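Local coordinates for protein unconventional myosin IB (Entamoeba histolytica, PDB 5XGG) that is an unconventional class I myosin whose C-terminal SH3 domain probably recruits proline-rich partners to this actin-based motor, at residues 21-26 and 53-58. Sequence-based numbering, arbitrary orientation.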
ATOM      1  N   LEU A  21      -2.362   6.716   5.854  1.00  8.19           N
ATOM      2  CA  LEU A  21      -1.190   5.959   6.298  1.00  8.32           C
ATOM      3  C   LEU A  21       0.065   6.593   5.746  1.00  8.23           C
ATOM      4  O   LEU A  21       0.264   6.711   4.529  1.00  7.90           O
ATOM      5  CB  LEU A  21      -1.357   4.497   5.864  1.00  8.47           C
ATOM      6  CG  LEU A  21      -0.199   3.519   6.134  1.00  8.13           C
ATOM      7  CD1 LEU A  21      -0.052   3.283   7.610  1.00  8.51           C
ATOM      8  CD2 LEU A  21      -0.502   2.179   5.319  1.00  8.09           C
ATOM      9  N   SER A  22       1.007   6.919   6.620  1.00  7.55           N
ATOM     10  CA  SER A  22       2.357   7.295   6.207  1.00  8.01           C
ATOM     11  C   SER A  22       3.266   6.117   5.911  1.00  7.79           C
ATOM     12  O   SER A  22       3.013   4.985   6.403  1.00  7.97           O
ATOM     13  CB  SER A  22       3.045   8.136   7.301  1.00  8.84           C
ATOM     14  OG  SER A  22       2.265   9.252   7.710  1.00  9.72           O
ATOM     15  N   PHE A  23       4.304   6.369   5.102  1.00  7.62           N
ATOM     16  CA  PHE A  23       5.206   5.290   4.722  1.00  8.06           C
ATOM     17  C   PHE A  23       6.455   5.907   4.107  1.00  8.51           C
ATOM     18  O   PHE A  23       6.503   7.097   3.768  1.00  9.34           O
ATOM     19  CB  PHE A  23       4.520   4.243   3.769  1.00  7.28           C
ATOM     20  CG  PHE A  23       3.893   4.831   2.587  1.00  6.96           C
ATOM     21  CD1 PHE A  23       4.628   5.023   1.376  1.00  6.81           C
ATOM     22  CD2 PHE A  23       2.518   5.148   2.599  1.00  7.73           C
ATOM     23  CE1 PHE A  23       4.005   5.625   0.262  1.00  6.40           C
ATOM     24  CE2 PHE A  23       1.915   5.744   1.465  1.00  7.19           C
ATOM     25  CZ  PHE A  23       2.656   5.941   0.303  1.00  6.72           C
ATOM     26  N   LYS A  24       7.483   5.068   4.018  1.00  9.67           N
ATOM     27  CA  LYS A  24       8.752   5.429   3.471  1.00 10.95           C
ATOM     28  C   LYS A  24       9.014   4.581   2.238  1.00 10.18           C
ATOM     29  O   LYS A  24       8.423   3.520   2.060  1.00  8.42           O
ATOM     30  CB  LYS A  24       9.807   5.300   4.579  1.00 16.81           C
ATOM     31  CG  LYS A  24      10.428   3.969   4.792  1.00 22.81           C
ATOM     32  CD  LYS A  24      11.134   3.917   6.170  1.00 29.27           C
ATOM     33  CE  LYS A  24      11.766   2.523   6.457  1.00 34.62           C
ATOM     34  NZ  LYS A  24      10.729   1.503   6.840  1.00 36.79           N
ATOM     35  N   VAL A  25       9.984   4.986   1.447  1.00  9.71           N
ATOM     36  CA  VAL A  25      10.361   4.323   0.233  1.00  9.27           C
ATOM     37  C   VAL A  25      10.785   2.924   0.539  1.00  9.35           C
ATOM     38  O   VAL A  25      11.482   2.693   1.508  1.00 10.20           O
ATOM     39  CB  VAL A  25      11.538   4.986  -0.506  1.00 10.20           C
ATOM     40  CG1 VAL A  25      11.652   4.355  -1.853  1.00 10.80           C
ATOM     41  CG2 VAL A  25      11.297   6.439  -0.736  1.00 11.68           C
ATOM     42  N   GLY A  26      10.252   1.988  -0.237  1.00  9.00           N
ATOM     43  CA  GLY A  26      10.549   0.604  -0.059  1.00 10.17           C
ATOM     44  C   GLY A  26       9.626  -0.207   0.798  1.00 10.19           C
ATOM     45  O   GLY A  26       9.746  -1.521   0.834  1.00 10.17           O
ATOM     46  N   ASN A  53      -0.661   6.278  -6.650  1.00  7.27           N
ATOM     47  CA  ASN A  53       0.432   6.697  -7.505  1.00  7.75           C
ATOM     48  C   ASN A  53       1.750   6.930  -6.778  1.00  7.43           C
ATOM     49  O   ASN A  53       2.723   7.331  -7.443  1.00  8.30           O
ATOM     50  CB  ASN A  53      -0.012   7.902  -8.318  1.00  7.94           C
ATOM     51  CG  ASN A  53      -0.383   9.142  -7.477  1.00  7.86           C
ATOM     52  OD1 ASN A  53      -0.301   9.140  -6.277  1.00  7.55           O
ATOM     53  ND2 ASN A  53      -0.874  10.196  -8.158  1.00  7.57           N
ATOM     54  N   TYR A  54       1.833   6.542  -5.472  1.00  6.79           N
ATOM     55  CA  TYR A  54       3.088   6.498  -4.714  1.00  6.15           C
ATOM     56  C   TYR A  54       3.698   5.158  -4.658  1.00  6.50           C
ATOM     57  O   TYR A  54       4.788   4.984  -4.163  1.00  5.89           O
ATOM     58  CB  TYR A  54       2.981   7.101  -3.304  1.00  5.40           C
ATOM     59  CG  TYR A  54       2.981   8.571  -3.236  1.00  5.68           C
ATOM     60  CD1 TYR A  54       1.997   9.339  -3.877  1.00  5.52           C
ATOM     61  CD2 TYR A  54       3.888   9.257  -2.412  1.00  5.39           C
ATOM     62  CE1 TYR A  54       2.005  10.731  -3.735  1.00  6.11           C
ATOM     63  CE2 TYR A  54       3.942  10.650  -2.357  1.00  5.87           C
ATOM     64  CZ  TYR A  54       2.956  11.367  -2.958  1.00  6.27           C
ATOM     65  OH  TYR A  54       2.966  12.734  -2.802  1.00  7.49           O
ATOM     66  N   VAL A  55       2.980   4.159  -5.149  1.00  7.02           N
ATOM     67  CA  VAL A  55       3.411   2.785  -5.015  1.00  7.33           C
ATOM     68  C   VAL A  55       3.279   1.991  -6.307  1.00  8.10           C
ATOM     69  O   VAL A  55       2.717   2.475  -7.273  1.00  8.46           O
ATOM     70  CB  VAL A  55       2.536   2.119  -3.929  1.00  7.60           C
ATOM     71  CG1 VAL A  55       2.504   2.917  -2.608  1.00  6.89           C
ATOM     72  CG2 VAL A  55       1.120   1.831  -4.416  1.00  7.80           C
ATOM     73  N   LYS A  56       3.881   0.808  -6.291  1.00  9.83           N
ATOM     74  CA  LYS A  56       3.854  -0.146  -7.427  1.00 11.79           C
ATOM     75  C   LYS A  56       3.492  -1.503  -6.948  1.00 11.26           C
ATOM     76  O   LYS A  56       4.148  -2.059  -6.042  1.00 11.20           O
ATOM     77  CB  LYS A  56       5.201  -0.256  -8.098  1.00 14.50           C
ATOM     78  CG  LYS A  56       5.105  -0.928  -9.480  1.00 21.25           C
ATOM     79  CD  LYS A  56       6.465  -1.458  -9.916  1.00 27.24           C
ATOM     80  CE  LYS A  56       6.523  -1.660 -11.433  1.00 33.42           C
ATOM     81  NZ  LYS A  56       7.373  -2.834 -11.793  1.00 38.72           N
ATOM     82  N   GLU A  57       2.451  -2.030  -7.575  1.00 11.34           N
ATOM     83  CA  GLU A  57       1.905  -3.323  -7.164  1.00 14.12           C
ATOM     84  C   GLU A  57       2.924  -4.378  -7.465  1.00 16.16           C
ATOM     85  O   GLU A  57       3.556  -4.317  -8.482  1.00 18.04           O
ATOM     86  CB  GLU A  57       0.527  -3.564  -7.817  1.00 18.01           C
ATOM     87  CG  GLU A  57      -0.232  -4.674  -7.082  1.00 22.05           C
ATOM     88  CD  GLU A  57      -1.549  -4.953  -7.705  1.00 25.65           C
ATOM     89  OE1 GLU A  57      -1.987  -4.215  -8.664  1.00 29.97           O
ATOM     90  OE2 GLU A  57      -2.121  -5.933  -7.191  1.00 34.40           O
ATOM     91  N   ILE A  58       3.076  -5.362  -6.594  1.00 15.39           N
ATOM     92  CA  ILE A  58       4.079  -6.423  -6.750  1.00 19.09           C
ATOM     93  C   ILE A  58       3.318  -7.581  -7.336  1.00 19.71           C
ATOM     94  O   ILE A  58       2.345  -8.043  -6.765  1.00 18.46           O
ATOM     95  CB  ILE A  58       4.653  -6.834  -5.395  1.00 19.10           C
ATOM     96  CG1 ILE A  58       5.451  -5.691  -4.752  1.00 21.26           C
ATOM     97  CG2 ILE A  58       5.577  -8.027  -5.492  1.00 18.83           C
ATOM     98  CD1 ILE A  58       5.554  -5.801  -3.240  1.00 21.74           C
TER
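Phe23, near the end of the RT loop of this SH3 domain, meets Tyr54 and Val55, which belong to the short 3-10 turn and to the strand 55-57 that follows it; the RT loop itself connects strands 6-9 and 28-35. The contact is small, 102 Å² counted over both sides, and wholly apolar: no hydrogen bond links the two segments. Its tight part is the far rim of the Phe23 ring. There CZ lies 3.8 Å from CB of Tyr54 and CE1 lies 4.0 Å from the same CB, which abuts the ring edge, roughly coplanar with it. Val55 adds a looser touch, its CG1 standing 4.2 Å from Phe23 CZ.

The first torsion of Phe23, 53°, stands CG over the backbone, flanked by N and C, and turns the ring toward the 3-10 turn. The buried side chain also packs on Ala9, Ile29 and Ile50. Val55 shares Ile50 with it, so both segments pack on the same strand, 46-51.

Tyr54 marks the more open side. It crosses the Phe23 side chain at about a right angle, and while the bond from CA to CB is directed toward the loop, the phenol leads away and packs edge-to-face with Tyr13. Aromatic residues of the RT loop and 3-10 turn commonly line the proline-peptide groove of SH3 domains, and this tyrosine pair is consistent with that role. The divergence is measurable: Tyr54 OH ends 7.5 Å from Phe23 CZ, about twice the separation at CB.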